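Local coordinates for intracellular protein transport protein USO1 (Saccharomyces cerevisiae S288c, PDB 6LSU) that tethers membranes in protein transport from the endoplasmic reticulum to the Golgi complex, this chain being its globular head region, at residues 515-520 and 576-581; 412-417 and 499-504. One frame throughout, in Å; residues are numbered along the deposited sequence.

Interaction 1 of 2, residues 515-520 and 576-581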
ATOM      1  N   PHE A 515     -12.844   7.874 -17.470  1.00 61.20           N
ATOM      2  CA  PHE A 515     -12.763   6.925 -16.331  1.00 59.15           C
ATOM      3  C   PHE A 515     -14.089   6.917 -15.546  1.00 57.67           C
ATOM      4  O   PHE A 515     -14.518   5.837 -15.043  1.00 58.97           O
ATOM      5  CB  PHE A 515     -11.504   7.232 -15.512  1.00 58.54           C
ATOM      6  CG  PHE A 515     -10.322   6.538 -16.125  1.00 54.95           C
ATOM      7  CD1 PHE A 515     -10.289   5.168 -16.136  1.00 55.33           C
ATOM      8  CD2 PHE A 515      -9.301   7.235 -16.713  1.00 60.20           C
ATOM      9  CE1 PHE A 515      -9.251   4.497 -16.726  1.00 58.68           C
ATOM     10  CE2 PHE A 515      -8.252   6.556 -17.306  1.00 61.25           C
ATOM     11  CZ  PHE A 515      -8.241   5.190 -17.328  1.00 64.12           C
ATOM     12  N   LYS A 516     -14.793   8.044 -15.509  1.00 50.10           N
ATOM     13  CA  LYS A 516     -16.184   8.054 -14.990  1.00 55.74           C
ATOM     14  C   LYS A 516     -16.984   6.849 -15.525  1.00 62.78           C
ATOM     15  O   LYS A 516     -17.748   6.209 -14.754  1.00 62.25           O
ATOM     16  CB  LYS A 516     -16.912   9.294 -15.468  1.00 54.71           C
ATOM     17  CG  LYS A 516     -18.389   9.288 -15.192  1.00 56.87           C
ATOM     18  CD  LYS A 516     -18.972  10.668 -15.207  1.00 59.42           C
ATOM     19  CE  LYS A 516     -19.180  11.187 -16.616  1.00 63.13           C
ATOM     20  NZ  LYS A 516     -19.711  12.571 -16.551  1.00 62.46           N
ATOM     21  N   LEU A 517     -16.869   6.554 -16.819  1.00 61.01           N
ATOM     22  CA  LEU A 517     -17.643   5.434 -17.394  1.00 61.27           C
ATOM     23  C   LEU A 517     -16.978   4.118 -16.980  1.00 52.50           C
ATOM     24  O   LEU A 517     -17.645   3.170 -16.639  1.00 51.94           O
ATOM     25  CB  LEU A 517     -17.686   5.619 -18.905  1.00 63.77           C
ATOM     26  CG  LEU A 517     -18.801   4.926 -19.669  1.00 59.81           C
ATOM     27  CD1 LEU A 517     -18.198   4.290 -20.895  1.00 61.31           C
ATOM     28  CD2 LEU A 517     -19.563   3.919 -18.844  1.00 56.49           C
ATOM     29  N   PHE A 518     -15.659   4.097 -16.953  1.00 55.51           N
ATOM     30  CA  PHE A 518     -14.848   2.881 -16.661  1.00 52.25           C
ATOM     31  C   PHE A 518     -15.163   2.350 -15.251  1.00 52.24           C
ATOM     32  O   PHE A 518     -15.469   1.178 -15.067  1.00 56.02           O
ATOM     33  CB  PHE A 518     -13.372   3.182 -16.837  1.00 51.84           C
ATOM     34  CG  PHE A 518     -12.526   2.033 -16.339  1.00 56.64           C
ATOM     35  CD1 PHE A 518     -12.392   0.879 -17.088  1.00 58.15           C
ATOM     36  CD2 PHE A 518     -12.035   2.039 -15.039  1.00 55.60           C
ATOM     37  CE1 PHE A 518     -11.690  -0.212 -16.567  1.00 66.72           C
ATOM     38  CE2 PHE A 518     -11.353   0.953 -14.529  1.00 52.57           C
ATOM     39  CZ  PHE A 518     -11.168  -0.172 -15.292  1.00 57.45           C
ATOM     40  N   PHE A 519     -15.151   3.240 -14.264  1.00 54.45           N
ATOM     41  CA  PHE A 519     -15.568   2.965 -12.868  1.00 51.87           C
ATOM     42  C   PHE A 519     -16.998   2.452 -12.836  1.00 49.63           C
ATOM     43  O   PHE A 519     -17.190   1.310 -12.295  1.00 50.83           O
ATOM     44  CB  PHE A 519     -15.254   4.170 -11.989  1.00 51.67           C
ATOM     45  CG  PHE A 519     -13.779   4.327 -11.724  1.00 45.39           C
ATOM     46  CD1 PHE A 519     -12.998   3.229 -11.398  1.00 43.78           C
ATOM     47  CD2 PHE A 519     -13.171   5.588 -11.764  1.00 48.90           C
ATOM     48  CE1 PHE A 519     -11.627   3.374 -11.187  1.00 48.62           C
ATOM     49  CE2 PHE A 519     -11.807   5.748 -11.519  1.00 45.85           C
ATOM     50  CZ  PHE A 519     -11.038   4.638 -11.264  1.00 47.16           C
ATOM     51  N   THR A 520     -17.945   3.183 -13.419  1.00 54.99           N
ATOM     52  CA  THR A 520     -19.382   2.770 -13.489  1.00 51.77           C
ATOM     53  C   THR A 520     -19.479   1.344 -14.055  1.00 51.70           C
ATOM     54  O   THR A 520     -20.049   0.437 -13.419  1.00 57.26           O
ATOM     55  CB  THR A 520     -20.211   3.787 -14.278  1.00 50.55           C
ATOM     56  OG1 THR A 520     -20.061   5.057 -13.620  1.00 54.93           O
ATOM     57  CG2 THR A 520     -21.689   3.492 -14.244  1.00 54.51           C
ATOM     58  N   ILE A 576     -10.773   5.648 -26.665  1.00 76.32           N
ATOM     59  CA  ILE A 576     -11.218   4.288 -27.069  1.00 76.90           C
ATOM     60  C   ILE A 576     -11.695   3.572 -25.805  1.00 75.38           C
ATOM     61  O   ILE A 576     -12.381   2.479 -25.905  1.00 69.74           O
ATOM     62  CB  ILE A 576     -10.123   3.537 -27.852  1.00 84.14           C
ATOM     63  CG1 ILE A 576      -9.306   2.589 -26.981  1.00 87.20           C
ATOM     64  CG2 ILE A 576      -9.230   4.512 -28.600  1.00 92.93           C
ATOM     65  CD1 ILE A 576      -8.309   1.760 -27.759  1.00 84.39           C
ATOM     66  N   ARG A 577     -11.397   4.188 -24.663  1.00 75.86           N
ATOM     67  CA  ARG A 577     -11.833   3.719 -23.328  1.00 72.87           C
ATOM     68  C   ARG A 577     -13.363   3.623 -23.338  1.00 71.09           C
ATOM     69  O   ARG A 577     -13.893   2.514 -23.099  1.00 77.08           O
ATOM     70  CB  ARG A 577     -11.266   4.669 -22.270  1.00 78.95           C
ATOM     71  CG  ARG A 577      -9.907   4.242 -21.744  1.00 82.86           C
ATOM     72  CD  ARG A 577      -9.322   5.263 -20.800  1.00 88.98           C
ATOM     73  NE  ARG A 577      -8.502   6.165 -21.577  1.00 88.14           N
ATOM     74  CZ  ARG A 577      -7.200   6.037 -21.756  1.00 91.32           C
ATOM     75  NH1 ARG A 577      -6.530   5.040 -21.193  1.00 90.20           N
ATOM     76  NH2 ARG A 577      -6.573   6.934 -22.492  1.00 95.25           N
ATOM     77  N   ILE A 578     -14.029   4.706 -23.747  1.00 58.94           N
ATOM     78  CA  ILE A 578     -15.513   4.844 -23.774  1.00 59.45           C
ATOM     79  C   ILE A 578     -16.174   3.649 -24.445  1.00 58.52           C
ATOM     80  O   ILE A 578     -17.019   3.000 -23.825  1.00 60.80           O
ATOM     81  CB  ILE A 578     -15.884   6.187 -24.415  1.00 55.75           C
ATOM     82  CG1 ILE A 578     -15.163   7.315 -23.695  1.00 59.55           C
ATOM     83  CG2 ILE A 578     -17.385   6.376 -24.451  1.00 53.10           C
ATOM     84  CD1 ILE A 578     -15.721   8.705 -23.969  1.00 70.20           C
ATOM     85  N   PRO A 579     -15.862   3.353 -25.737  1.00 65.57           N
ATOM     86  CA  PRO A 579     -16.367   2.158 -26.423  1.00 60.55           C
ATOM     87  C   PRO A 579     -16.010   0.834 -25.746  1.00 56.29           C
ATOM     88  O   PRO A 579     -16.862  -0.033 -25.700  1.00 60.97           O
ATOM     89  CB  PRO A 579     -15.648   2.131 -27.777  1.00 64.32           C
ATOM     90  CG  PRO A 579     -15.150   3.533 -27.989  1.00 67.10           C
ATOM     91  CD  PRO A 579     -15.021   4.173 -26.622  1.00 65.53           C
ATOM     92  N   ILE A 580     -14.776   0.687 -25.260  1.00 61.34           N
ATOM     93  CA  ILE A 580     -14.304  -0.581 -24.593  1.00 64.41           C
ATOM     94  C   ILE A 580     -15.165  -0.828 -23.340  1.00 60.75           C
ATOM     95  O   ILE A 580     -15.569  -1.998 -23.058  1.00 57.85           O
ATOM     96  CB  ILE A 580     -12.811  -0.507 -24.222  1.00 66.12           C
ATOM     97  CG1 ILE A 580     -11.929  -0.444 -25.471  1.00 67.95           C
ATOM     98  CG2 ILE A 580     -12.429  -1.670 -23.320  1.00 64.66           C
ATOM     99  CD1 ILE A 580     -10.440  -0.305 -25.169  1.00 71.24           C
ATOM    100  N   SER A 581     -15.508   0.253 -22.646  1.00 53.03           N
ATOM    101  CA  SER A 581     -16.242   0.169 -21.374  1.00 58.14           C
ATOM    102  C   SER A 581     -17.628  -0.368 -21.671  1.00 55.63           C
ATOM    103  O   SER A 581     -17.937  -1.438 -21.116  1.00 53.68           O
ATOM    104  CB  SER A 581     -16.227   1.484 -20.655  1.00 61.60           C
ATOM    105  OG  SER A 581     -14.906   1.789 -20.243  1.00 58.23           O
TER
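Leu517 meets the 576-581 helix through its CD1 methyl, which lies 3.4 Å from Ser581 CB. The same methyl rests against the backbone of the other helix at Ile578 O. The CB of Leu517 points toward the 576-581 segment. Ile578 adds a looser side-chain touch, with its CG2 4.2 Å from Leu517 CD1.

Nearer the start of both segments, an aromatic ring meets the aliphatic part of an arginine. Phe515 CZ approaches Arg577 CD at 3.6 Å. The ring plane and the guanidinium plane stand 38° apart, and the CD methylene makes the closest approach. The charged end of the arginine is engaged with acids: NE of Arg577 forms a salt bridge with Asp575, and NH2 forms one with Asp692.

The two segments belong to helix 514-528 and helix 577-590 of the armadillo-repeat head. Their short axes run nearly parallel, 17° apart, and approach to 9.0 Å. The annotated ARM 8 ends within segment 515-520, and segment 576-581 lies in ARM 9. The residues that touch are all buried.

No hydrogen bond crosses between the segments. The small Ser581 side chain probably helps the backbones come close, with Phe518 CA and Ser581 CA 5.6 Å apart. Ser581 OG also lies at the edge of the Phe518 ring. The hydroxyl, turned beside its own backbone N (chi1 -67°), donates to Arg577 O at 3.1 Å. It sits above the carbonyl plane, and Ser581 N donates to the same oxygen. This buried hydroxyl is therefore satisfied within its own helix.

Interaction 2 of 2, residues 412-417 and 499-504; sequences MLYANS and LFEVLL
In the armadillo-repeat head, this contact joins the C-terminal end of helix 404-414, in ARM 7, to the short helix 499-504, in ARM 8. Leu413 and Leu499 carry much of it. Their side chains lie roughly perpendicular, and Leu413 CD1 lies 4.1 Å from Leu499 CD2. The CG of Leu499 is turned beside its backbone N (chi1 -69°). This brings the methyl end to Leu413 although the CB of Leu499 points away from the other segment. Met412 adds its terminal methyl CE, which also meets Leu499 CD2.

Val502 takes the other part of the surface. Its CG2 reaches Leu413 CD1 and also the phenol end of Tyr414. No hydrogen bond links the two segments. Glu501 accepts a hydrogen bond from Ser456 at OE1, and a weak, long ion pair runs from its OE2 to Lys496. The Tyr414 ring also packs within its own segment: Leu413 CB sits 3.6 Å above one face, near the ring's margin. The Tyr414 and Val502 side chains run antiparallel alongside each other, with Tyr414 OH 3.4 Å from Val502 CG2.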
ATOM      1  N   MET A 412     -15.219   9.077  -7.005  1.00 51.07           N
ATOM      2  CA  MET A 412     -14.929   8.037  -8.011  1.00 53.41           C
ATOM      3  C   MET A 412     -15.268   8.573  -9.417  1.00 57.37           C
ATOM      4  O   MET A 412     -14.413   8.360 -10.346  1.00 59.85           O
ATOM      5  CB  MET A 412     -15.713   6.748  -7.733  1.00 46.51           C
ATOM      6  CG  MET A 412     -15.140   5.625  -8.517  1.00 48.09           C
ATOM      7  SD  MET A 412     -16.014   4.092  -8.285  1.00 52.78           S
ATOM      8  CE  MET A 412     -17.673   4.693  -8.497  1.00 59.77           C
ATOM      9  N   LEU A 413     -16.463   9.166  -9.589  1.00 54.85           N
ATOM     10  CA  LEU A 413     -17.072   9.453 -10.929  1.00 57.78           C
ATOM     11  C   LEU A 413     -16.606  10.813 -11.445  1.00 57.45           C
ATOM     12  O   LEU A 413     -16.110  10.830 -12.587  1.00 64.58           O
ATOM     13  CB  LEU A 413     -18.604   9.484 -10.844  1.00 59.04           C
ATOM     14  CG  LEU A 413     -19.276   8.160 -10.535  1.00 55.32           C
ATOM     15  CD1 LEU A 413     -20.772   8.307 -10.480  1.00 55.23           C
ATOM     16  CD2 LEU A 413     -18.889   7.119 -11.559  1.00 61.27           C
ATOM     17  N   TYR A 414     -16.774  11.882 -10.640  1.00 55.55           N
ATOM     18  CA  TYR A 414     -16.672  13.284 -11.098  1.00 62.23           C
ATOM     19  C   TYR A 414     -15.459  14.024 -10.523  1.00 65.44           C
ATOM     20  O   TYR A 414     -15.416  15.282 -10.689  1.00 74.91           O
ATOM     21  CB  TYR A 414     -17.940  14.079 -10.751  1.00 65.49           C
ATOM     22  CG  TYR A 414     -19.221  13.432 -11.197  1.00 70.42           C
ATOM     23  CD1 TYR A 414     -19.641  13.455 -12.521  1.00 63.53           C
ATOM     24  CD2 TYR A 414     -20.013  12.764 -10.265  1.00 74.40           C
ATOM     25  CE1 TYR A 414     -20.809  12.801 -12.915  1.00 63.86           C
ATOM     26  CE2 TYR A 414     -21.179  12.117 -10.645  1.00 76.99           C
ATOM     27  CZ  TYR A 414     -21.571  12.123 -11.978  1.00 72.10           C
ATOM     28  OH  TYR A 414     -22.703  11.447 -12.333  1.00 75.63           O
ATOM     29  N   ALA A 415     -14.524  13.347  -9.835  1.00 75.07           N
ATOM     30  CA  ALA A 415     -13.416  14.062  -9.152  1.00 69.91           C
ATOM     31  C   ALA A 415     -12.154  13.917  -9.981  1.00 79.63           C
ATOM     32  O   ALA A 415     -11.082  13.585  -9.385  1.00 77.74           O
ATOM     33  CB  ALA A 415     -13.193  13.572  -7.749  1.00 79.30           C
ATOM     34  N   ASN A 416     -12.256  14.164 -11.287  1.00 82.44           N
ATOM     35  CA  ASN A 416     -11.052  14.389 -12.130  1.00 90.02           C
ATOM     36  C   ASN A 416     -10.628  15.848 -11.905  1.00 91.56           C
ATOM     37  O   ASN A 416     -11.404  16.626 -11.285  1.00105.61           O
ATOM     38  CB  ASN A 416     -11.293  13.972 -13.581  1.00 88.16           C
ATOM     39  CG  ASN A 416     -12.234  14.900 -14.320  1.00 87.06           C
ATOM     40  OD1 ASN A 416     -12.824  15.816 -13.747  1.00 88.14           O
ATOM     41  ND2 ASN A 416     -12.370  14.679 -15.609  1.00 87.39           N
ATOM     42  N   SER A 417      -9.420  16.203 -12.323  1.00 88.57           N
ATOM     43  CA  SER A 417      -8.804  17.537 -12.057  1.00101.69           C
ATOM     44  C   SER A 417      -8.376  17.650 -10.584  1.00 96.46           C
ATOM     45  O   SER A 417      -7.166  17.605 -10.348  1.00 94.94           O
ATOM     46  CB  SER A 417      -9.686  18.740 -12.440  1.00104.65           C
ATOM     47  OG  SER A 417     -10.528  18.492 -13.560  1.00102.34           O
ATOM     48  N   LEU A 499     -25.050   6.213 -10.396  1.00 57.92           N
ATOM     49  CA  LEU A 499     -24.276   5.384 -11.346  1.00 61.04           C
ATOM     50  C   LEU A 499     -25.125   5.205 -12.599  1.00 60.40           C
ATOM     51  O   LEU A 499     -24.533   5.031 -13.663  1.00 56.96           O
ATOM     52  CB  LEU A 499     -23.948   4.027 -10.709  1.00 58.45           C
ATOM     53  CG  LEU A 499     -22.943   4.048  -9.563  1.00 61.98           C
ATOM     54  CD1 LEU A 499     -22.987   2.755  -8.745  1.00 65.18           C
ATOM     55  CD2 LEU A 499     -21.552   4.280 -10.081  1.00 61.29           C
ATOM     56  N   PHE A 500     -26.453   5.174 -12.435  1.00 62.69           N
ATOM     57  CA  PHE A 500     -27.434   5.013 -13.537  1.00 63.94           C
ATOM     58  C   PHE A 500     -27.429   6.276 -14.397  1.00 70.29           C
ATOM     59  O   PHE A 500     -27.463   6.194 -15.631  1.00 71.07           O
ATOM     60  CB  PHE A 500     -28.797   4.692 -12.969  1.00 60.15           C
ATOM     61  CG  PHE A 500     -28.916   3.266 -12.517  1.00 62.06           C
ATOM     62  CD1 PHE A 500     -28.880   2.235 -13.437  1.00 61.42           C
ATOM     63  CD2 PHE A 500     -29.088   2.956 -11.184  1.00 60.75           C
ATOM     64  CE1 PHE A 500     -29.018   0.920 -13.019  1.00 65.34           C
ATOM     65  CE2 PHE A 500     -29.171   1.640 -10.775  1.00 62.03           C
ATOM     66  CZ  PHE A 500     -29.164   0.625 -11.689  1.00 59.01           C
ATOM     67  N   GLU A 501     -27.315   7.424 -13.741  1.00 63.46           N
ATOM     68  CA  GLU A 501     -27.133   8.698 -14.440  1.00 73.97           C
ATOM     69  C   GLU A 501     -25.993   8.528 -15.446  1.00 74.56           C
ATOM     70  O   GLU A 501     -26.194   8.898 -16.578  1.00 81.06           O
ATOM     71  CB  GLU A 501     -26.871   9.820 -13.442  1.00 85.01           C
ATOM     72  CG  GLU A 501     -27.539  11.125 -13.832  1.00100.24           C
ATOM     73  CD  GLU A 501     -27.666  12.130 -12.695  1.00112.46           C
ATOM     74  OE1 GLU A 501     -28.609  12.958 -12.747  1.00126.40           O
ATOM     75  OE2 GLU A 501     -26.833  12.082 -11.758  1.00125.42           O
ATOM     76  N   VAL A 502     -24.841   7.975 -15.051  1.00 69.01           N
ATOM     77  CA  VAL A 502     -23.673   7.863 -15.965  1.00 64.37           C
ATOM     78  C   VAL A 502     -23.955   6.753 -16.986  1.00 62.58           C
ATOM     79  O   VAL A 502     -23.852   6.960 -18.208  1.00 69.64           O
ATOM     80  CB  VAL A 502     -22.379   7.601 -15.187  1.00 60.75           C
ATOM     81  CG1 VAL A 502     -21.239   7.186 -16.109  1.00 56.33           C
ATOM     82  CG2 VAL A 502     -21.999   8.816 -14.356  1.00 61.69           C
ATOM     83  N   LEU A 503     -24.349   5.598 -16.506  1.00 59.22           N
ATOM     84  CA  LEU A 503     -24.460   4.397 -17.378  1.00 58.80           C
ATOM     85  C   LEU A 503     -25.516   4.586 -18.494  1.00 64.81           C
ATOM     86  O   LEU A 503     -25.351   3.940 -19.559  1.00 68.71           O
ATOM     87  CB  LEU A 503     -24.845   3.208 -16.517  1.00 51.45           C
ATOM     88  CG  LEU A 503     -24.947   1.904 -17.277  1.00 52.02           C
ATOM     89  CD1 LEU A 503     -23.573   1.425 -17.609  1.00 57.67           C
ATOM     90  CD2 LEU A 503     -25.687   0.827 -16.513  1.00 53.40           C
ATOM     91  N   LEU A 504     -26.578   5.371 -18.282  1.00 59.42           N
ATOM     92  CA  LEU A 504     -27.780   5.357 -19.159  1.00 61.75           C
ATOM     93  C   LEU A 504     -28.038   6.747 -19.764  1.00 56.63           C
ATOM     94  O   LEU A 504     -29.085   6.943 -20.384  1.00 63.60           O
ATOM     95  CB  LEU A 504     -29.016   4.867 -18.365  1.00 60.77           C
ATOM     96  CG  LEU A 504     -28.948   3.442 -17.797  1.00 59.41           C
ATOM     97  CD1 LEU A 504     -30.068   3.177 -16.800  1.00 56.16           C
ATOM     98  CD2 LEU A 504     -29.019   2.396 -18.904  1.00 64.63           C
TER

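Interactions 1 and 2 lie next to each other, with centres about 10 Å apart. Helix 514-528 joins them: segment 515-520 faces 576-581 in interaction 1 and also touches both segments of interaction 2. Thr520 packs on Leu413 and Leu499, and Thr520 CG2 lies 3.3 Å from Leu499 O. Phe519 CD2 comes within 3.4 Å of Met412 O. Lys516 CB lies against Leu413 O. The two contacts follow in series along the chain, and helices 499-504 and 514-528 are successive. Together they connect helix 404-414, by way of helices 499-504 and 514-528, to helix 577-590.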